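PDB 3FKJ: putative phosphosugar isomerases from Salmonella typhimurium LT2, which probably binds a phosphorylated sugar or related carbohydrate derivative through SIS-type domains and may act as an isomerase, its exact substrate being unknown. Local coordinates for residues A[25-30]-A[160-165]; A[55-60]-A[154-159]. One frame throughout, in Å; residues are numbered along the deposited sequence.

Contact 1 (A[25-30]-A[160-165])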
loop_
_atom_site.group_PDB
_atom_site.type_symbol
_atom_site.label_atom_id
_atom_site.label_comp_id
_atom_site.label_asym_id
_atom_site.label_seq_id
_atom_site.Cartn_x
_atom_site.Cartn_y
_atom_site.Cartn_z
ATOM N N GLU A 25 -8.675 17.650 22.115
ATOM C CA GLU A 25 -10.055 17.808 22.550
ATOM C C GLU A 25 -11.071 17.494 21.462
ATOM O O GLU A 25 -12.083 16.866 21.736
ATOM C CB GLU A 25 -10.290 19.221 23.100
ATOM C CG GLU A 25 -11.338 19.300 24.183
ATOM C CD GLU A 25 -11.101 20.460 25.212
ATOM O OE1 GLU A 25 -10.219 21.332 24.999
ATOM O OE2 GLU A 25 -11.808 20.490 26.242
ATOM N N ASN A 26 -10.800 17.944 20.234
ATOM C CA ASN A 26 -11.637 17.606 19.074
ATOM C C ASN A 26 -11.757 16.113 18.880
ATOM O O ASN A 26 -12.867 15.568 18.812
ATOM C CB ASN A 26 -11.078 18.217 17.778
ATOM C CG ASN A 26 -11.472 19.680 17.595
ATOM O OD1 ASN A 26 -12.331 20.207 18.313
ATOM N ND2 ASN A 26 -10.851 20.334 16.627
ATOM N N ALA A 27 -10.604 15.455 18.796
ATOM C CA ALA A 27 -10.550 14.002 18.636
ATOM C C ALA A 27 -11.336 13.295 19.720
ATOM O O ALA A 27 -12.104 12.363 19.467
ATOM C CB ALA A 27 -9.105 13.516 18.664
ATOM N N ARG A 28 -11.140 13.746 20.951
ATOM C CA ARG A 28 -11.731 13.074 22.089
ATOM C C ARG A 28 -13.250 13.222 22.109
ATOM O O ARG A 28 -13.956 12.233 22.366
ATOM C CB ARG A 28 -11.093 13.563 23.386
ATOM C CG ARG A 28 -11.681 12.915 24.602
ATOM C CD ARG A 28 -10.654 12.646 25.656
ATOM N NE ARG A 28 -10.570 13.701 26.654
ATOM C CZ ARG A 28 -9.872 13.576 27.781
ATOM N NH1 ARG A 28 -9.181 12.458 28.046
ATOM N NH2 ARG A 28 -9.860 14.568 28.650
ATOM N N ARG A 29 -13.747 14.434 21.834
ATOM C CA ARG A 29 -15.201 14.673 21.761
ATOM C C ARG A 29 -15.826 13.885 20.626
ATOM O O ARG A 29 -16.901 13.312 20.770
ATOM C CB ARG A 29 -15.549 16.131 21.499
ATOM C CG ARG A 29 -15.117 17.161 22.504
ATOM C CD ARG A 29 -15.479 18.607 22.005
ATOM N NE ARG A 29 -15.106 18.873 20.597
ATOM C CZ ARG A 29 -15.875 18.626 19.526
ATOM N NH1 ARG A 29 -17.094 18.093 19.651
ATOM N NH2 ARG A 29 -15.416 18.894 18.313
ATOM N N ILE A 30 -15.167 13.862 19.472
ATOM C CA ILE A 30 -15.765 13.166 18.326
ATOM C C ILE A 30 -15.962 11.672 18.617
ATOM O O ILE A 30 -17.051 11.115 18.361
ATOM C CB ILE A 30 -14.995 13.432 17.019
ATOM C CG1 ILE A 30 -15.162 14.922 16.645
ATOM C CG2 ILE A 30 -15.507 12.507 15.882
ATOM C CD1 ILE A 30 -14.214 15.437 15.606
ATOM N N LEU A 160 -3.317 10.642 13.937
ATOM C CA LEU A 160 -2.755 9.974 15.109
ATOM C C LEU A 160 -3.602 10.290 16.337
ATOM O O LEU A 160 -3.836 9.419 17.159
ATOM C CB LEU A 160 -1.276 10.330 15.321
ATOM C CG LEU A 160 -0.553 9.586 16.472
ATOM C CD1 LEU A 160 -0.637 8.076 16.397
ATOM C CD2 LEU A 160 0.876 10.023 16.584
ATOM N N TRP A 161 -4.081 11.538 16.440
ATOM C CA TRP A 161 -5.006 11.932 17.527
ATOM C C TRP A 161 -6.273 11.058 17.518
ATOM O O TRP A 161 -6.693 10.542 18.546
ATOM C CB TRP A 161 -5.413 13.410 17.417
ATOM C CG TRP A 161 -4.362 14.412 17.875
ATOM C CD1 TRP A 161 -3.734 15.326 17.109
ATOM C CD2 TRP A 161 -3.860 14.587 19.211
ATOM N NE1 TRP A 161 -2.863 16.079 17.868
ATOM C CE2 TRP A 161 -2.912 15.639 19.165
ATOM C CE3 TRP A 161 -4.113 13.955 20.435
ATOM C CZ2 TRP A 161 -2.227 16.094 20.307
ATOM C CZ3 TRP A 161 -3.411 14.388 21.564
ATOM C CH2 TRP A 161 -2.476 15.444 21.489
ATOM N N LEU A 162 -6.896 10.944 16.351
ATOM C CA LEU A 162 -8.139 10.166 16.193
ATOM C C LEU A 162 -7.885 8.692 16.467
ATOM O O LEU A 162 -8.639 8.051 17.198
ATOM C CB LEU A 162 -8.699 10.344 14.778
ATOM C CG LEU A 162 -9.295 11.720 14.524
ATOM C CD1 LEU A 162 -9.474 12.009 12.985
ATOM C CD2 LEU A 162 -10.570 11.799 15.279
ATOM N N ALA A 163 -6.799 8.162 15.928
ATOM C CA ALA A 163 -6.355 6.795 16.244
ATOM C C ALA A 163 -6.195 6.549 17.756
ATOM O O ALA A 163 -6.706 5.531 18.273
ATOM C CB ALA A 163 -5.052 6.449 15.536
ATOM N N LEU A 164 -5.430 7.441 18.418
ATOM C CA LEU A 164 -5.224 7.382 19.866
ATOM C C LEU A 164 -6.560 7.263 20.611
ATOM O O LEU A 164 -6.717 6.411 21.486
ATOM C CB LEU A 164 -4.501 8.643 20.366
ATOM C CG LEU A 164 -4.381 8.850 21.880
ATOM C CD1 LEU A 164 -3.402 7.825 22.433
ATOM C CD2 LEU A 164 -3.978 10.328 22.214
ATOM N N GLU A 165 -7.500 8.131 20.250
ATOM C CA GLU A 165 -8.817 8.169 20.888
ATOM C C GLU A 165 -9.708 6.982 20.594
ATOM O O GLU A 165 -10.390 6.489 21.493
ATOM C CB GLU A 165 -9.535 9.481 20.546
ATOM C CG GLU A 165 -8.886 10.690 21.196
ATOM C CD GLU A 165 -8.943 10.647 22.723
ATOM O OE1 GLU A 165 -9.892 10.064 23.314
ATOM O OE2 GLU A 165 -8.029 11.221 23.335
#

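Contact 2 (A[55-60]-A[154-159])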
loop_
_atom_site.group_PDB
_atom_site.type_symbol
_atom_site.label_atom_id
_atom_site.label_comp_id
_atom_site.label_asym_id
_atom_site.label_seq_id
_atom_site.Cartn_x
_atom_site.Cartn_y
_atom_site.Cartn_z
ATOM N N PHE A 55 -3.107 9.742 6.522
ATOM C CA PHE A 55 -3.688 8.834 7.476
ATOM C C PHE A 55 -2.760 7.720 7.943
ATOM O O PHE A 55 -3.119 6.995 8.862
ATOM C CB PHE A 55 -4.977 8.219 6.903
ATOM C CG PHE A 55 -6.126 9.181 6.796
ATOM C CD1 PHE A 55 -6.493 9.977 7.893
ATOM C CD2 PHE A 55 -6.859 9.279 5.618
ATOM C CE1 PHE A 55 -7.566 10.842 7.791
ATOM C CE2 PHE A 55 -7.911 10.137 5.517
ATOM C CZ PHE A 55 -8.263 10.932 6.591
ATOM N N TRP A 56 -1.579 7.573 7.313
ATOM C CA TRP A 56 -0.640 6.529 7.667
ATOM C C TRP A 56 -0.268 6.490 9.155
ATOM O O TRP A 56 -0.203 5.405 9.726
ATOM C CB TRP A 56 0.670 6.629 6.864
ATOM C CG TRP A 56 1.460 5.367 7.023
ATOM C CD1 TRP A 56 2.495 5.144 7.876
ATOM C CD2 TRP A 56 1.214 4.131 6.356
ATOM N NE1 TRP A 56 2.937 3.839 7.756
ATOM C CE2 TRP A 56 2.160 3.194 6.838
ATOM C CE3 TRP A 56 0.285 3.719 5.394
ATOM C CZ2 TRP A 56 2.213 1.863 6.387
ATOM C CZ3 TRP A 56 0.348 2.384 4.921
ATOM C CH2 TRP A 56 1.307 1.476 5.420
ATOM N N PRO A 57 0.014 7.664 9.779
ATOM C CA PRO A 57 0.356 7.600 11.194
ATOM C C PRO A 57 -0.666 6.930 12.094
ATOM O O PRO A 57 -0.275 6.161 12.972
ATOM C CB PRO A 57 0.601 9.064 11.575
ATOM C CG PRO A 57 1.019 9.704 10.251
ATOM C CD PRO A 57 0.102 9.043 9.264
ATOM N N GLY A 58 -1.940 7.252 11.909
ATOM C CA GLY A 58 -3.001 6.583 12.616
ATOM C C GLY A 58 -3.199 5.129 12.213
ATOM O O GLY A 58 -3.427 4.257 13.086
ATOM N N LYS A 59 -3.147 4.863 10.911
ATOM C CA LYS A 59 -3.260 3.493 10.409
ATOM C C LYS A 59 -2.204 2.616 11.078
ATOM O O LYS A 59 -2.526 1.569 11.675
ATOM C CB LYS A 59 -3.131 3.450 8.868
ATOM C CG LYS A 59 -3.285 2.042 8.232
ATOM C CD LYS A 59 -2.227 1.737 7.202
ATOM C CE LYS A 59 -2.498 0.450 6.397
ATOM N NZ LYS A 59 -2.764 -0.812 7.170
ATOM N N TYR A 60 -0.954 3.066 11.031
ATOM C CA TYR A 60 0.166 2.307 11.594
ATOM C C TYR A 60 0.013 2.081 13.113
ATOM O O TYR A 60 0.236 0.964 13.617
ATOM C CB TYR A 60 1.526 2.966 11.214
ATOM C CG TYR A 60 2.740 2.230 11.753
ATOM C CD1 TYR A 60 3.120 1.001 11.224
ATOM C CD2 TYR A 60 3.477 2.728 12.814
ATOM C CE1 TYR A 60 4.196 0.293 11.721
ATOM C CE2 TYR A 60 4.586 1.995 13.341
ATOM C CZ TYR A 60 4.943 0.805 12.762
ATOM O OH TYR A 60 6.019 0.083 13.244
ATOM N N GLN A 154 -1.965 19.754 12.290
ATOM C CA GLN A 154 -1.925 19.389 10.880
ATOM C C GLN A 154 -2.627 18.071 10.554
ATOM O O GLN A 154 -2.865 17.227 11.425
ATOM C CB GLN A 154 -0.485 19.422 10.379
ATOM C CG GLN A 154 0.076 20.864 10.327
ATOM C CD GLN A 154 1.560 20.883 10.066
ATOM O OE1 GLN A 154 2.253 19.904 10.309
ATOM N NE2 GLN A 154 2.048 21.980 9.581
ATOM N N LYS A 155 -3.002 17.955 9.284
ATOM C CA LYS A 155 -3.829 16.837 8.761
ATOM C C LYS A 155 -3.329 15.471 9.208
ATOM O O LYS A 155 -4.105 14.695 9.722
ATOM C CB LYS A 155 -3.860 16.884 7.235
ATOM C CG LYS A 155 -4.812 15.909 6.564
ATOM C CD LYS A 155 -4.885 16.122 5.045
ATOM C CE LYS A 155 -3.650 15.673 4.287
ATOM N NZ LYS A 155 -3.650 16.239 2.884
ATOM N N ALA A 156 -2.032 15.190 9.036
ATOM C CA ALA A 156 -1.483 13.884 9.403
ATOM C C ALA A 156 -1.484 13.683 10.902
ATOM O O ALA A 156 -1.733 12.553 11.366
ATOM C CB ALA A 156 -0.063 13.695 8.833
ATOM N N ALA A 157 -1.212 14.763 11.664
ATOM C CA ALA A 157 -1.266 14.719 13.122
ATOM C C ALA A 157 -2.650 14.234 13.618
ATOM O O ALA A 157 -2.742 13.465 14.553
ATOM C CB ALA A 157 -0.934 16.084 13.717
ATOM N N TYR A 158 -3.720 14.713 12.988
ATOM C CA TYR A 158 -5.084 14.345 13.381
ATOM C C TYR A 158 -5.365 12.856 13.154
ATOM O O TYR A 158 -6.165 12.259 13.872
ATOM C CB TYR A 158 -6.104 15.222 12.647
ATOM C CG TYR A 158 -6.546 16.457 13.418
ATOM C CD1 TYR A 158 -7.480 16.367 14.440
ATOM C CD2 TYR A 158 -6.045 17.704 13.112
ATOM C CE1 TYR A 158 -7.915 17.503 15.129
ATOM C CE2 TYR A 158 -6.453 18.824 13.800
ATOM C CZ TYR A 158 -7.384 18.718 14.814
ATOM O OH TYR A 158 -7.783 19.850 15.475
ATOM N N SER A 159 -4.680 12.246 12.187
ATOM C CA SER A 159 -4.813 10.805 11.997
ATOM C C SER A 159 -4.360 10.108 13.284
ATOM O O SER A 159 -4.963 9.117 13.682
ATOM C CB SER A 159 -4.043 10.268 10.760
ATOM O OG SER A 159 -2.641 10.182 10.969
#

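Contact 1 (A[25-30]-A[160-165])
With CG anti to the carbonyl carbon (chi1 -69°) and a second bend in the same sense at chi2, the side chain of E165 folds over the backbone of A27 and R28 on the facing helix. R28 sends CG anti to its backbone N, which carries its methylenes past the carboxylate: R28 CD and E165 OE1 are 3.6 Å apart. The charged ends do not pair directly. R28 NE stays 4.9 Å from E165 OE2, and the guanidinium and carboxylate planes stand 85° to each other. The hydroxyl of Y176 bridges the two instead, bonding E165 OE2 and, weakly, R28 NH1. OE1 is satisfied by the amide of Q169, so both oxygens of this buried carboxylate have a partner.

A27 is the centre of the packing. Its methyl packs against the surface of the facing helix between W161 and E165, with A27 CB 3.9 Å from W161 CB and 3.8 Å from E165 CG, while one methyl of L162 closes in from the flank (L162 CD2 to A27 CA 4.0 Å). The small residue is consistent with an axis separation of 8.6 Å at a crossing angle of -41°. The W161 ring swings off to stack on F183 and meet H24. Helices 22-35 and 155-170 pack side by side against the parallel sheet, where L162 and I30 rest on strands 118-123 and 136-139.

Contact 2 (A[55-60]-A[154-159])
S159 and G58 join two nearly parallel helices of the alpha/beta SIS domain, helix 56-65 and the start of helix 155-170, whose axes, over these short segments, come within 7.7 Å and lie 14° from parallel. The serine points its CB at the opposite backbone and is flanked by two rings of that segment. F55 presents an edge: S159 CB lies near the plane of the phenyl ring, 3.8 Å from F55 CD1, and it also packs on the CA of the same residue. P57 lies beside the hydroxyl, with P57 CD 3.4 Å from S159 OG, and its CG lies loosely against the methyl of A156. The phenyl ring itself turns toward strand 91-97, touching I94 and A96, and meets the ring of F45.

Placed between its own backbone N and carbonyl carbon (chi1 76°), OG of S159 can serve both helices. It donates to A156 O within its own first turn, over 2.6 Å and in the carbonyl plane, and accepts the N-H of G58 at a moderately bent 147°. G54 O, also within hydrogen-bonding range, would have to compete for the same proton. The buried oxygen therefore ties the first turns of both helices together. L315 of helix 313-331 touches both P57 and A156, and a thiocyanate ion, probably from the crystallisation liquor, sits near the A156 methyl. Because G58 has no side chain, the backbones can close up here, and G58 CA makes a CA-H...O contact with S159 O at 3.4 Å.

How the contacts relate
Helix 155-170 is common to both contacts: its first turn takes part in contact 2 and the following turns in contact 1, with the centres 11 Å apart. Along the chain the order is 25-30, 55-60, 154-159, 160-165, so the pairing of contact 2 falls within the span bracketed by contact 1. Four of the five strands of the parallel sheet lie between 55-60 and 154-159. The later helix returns to pack between two earlier ones, with A163 CB 3.6 Å from G58 CA and Y158 making a weak hydrogen bond to N26. Together the contacts build a three-helix layer of the N-terminal SIS domain, with contact 2 the nearer to the centre of the chain.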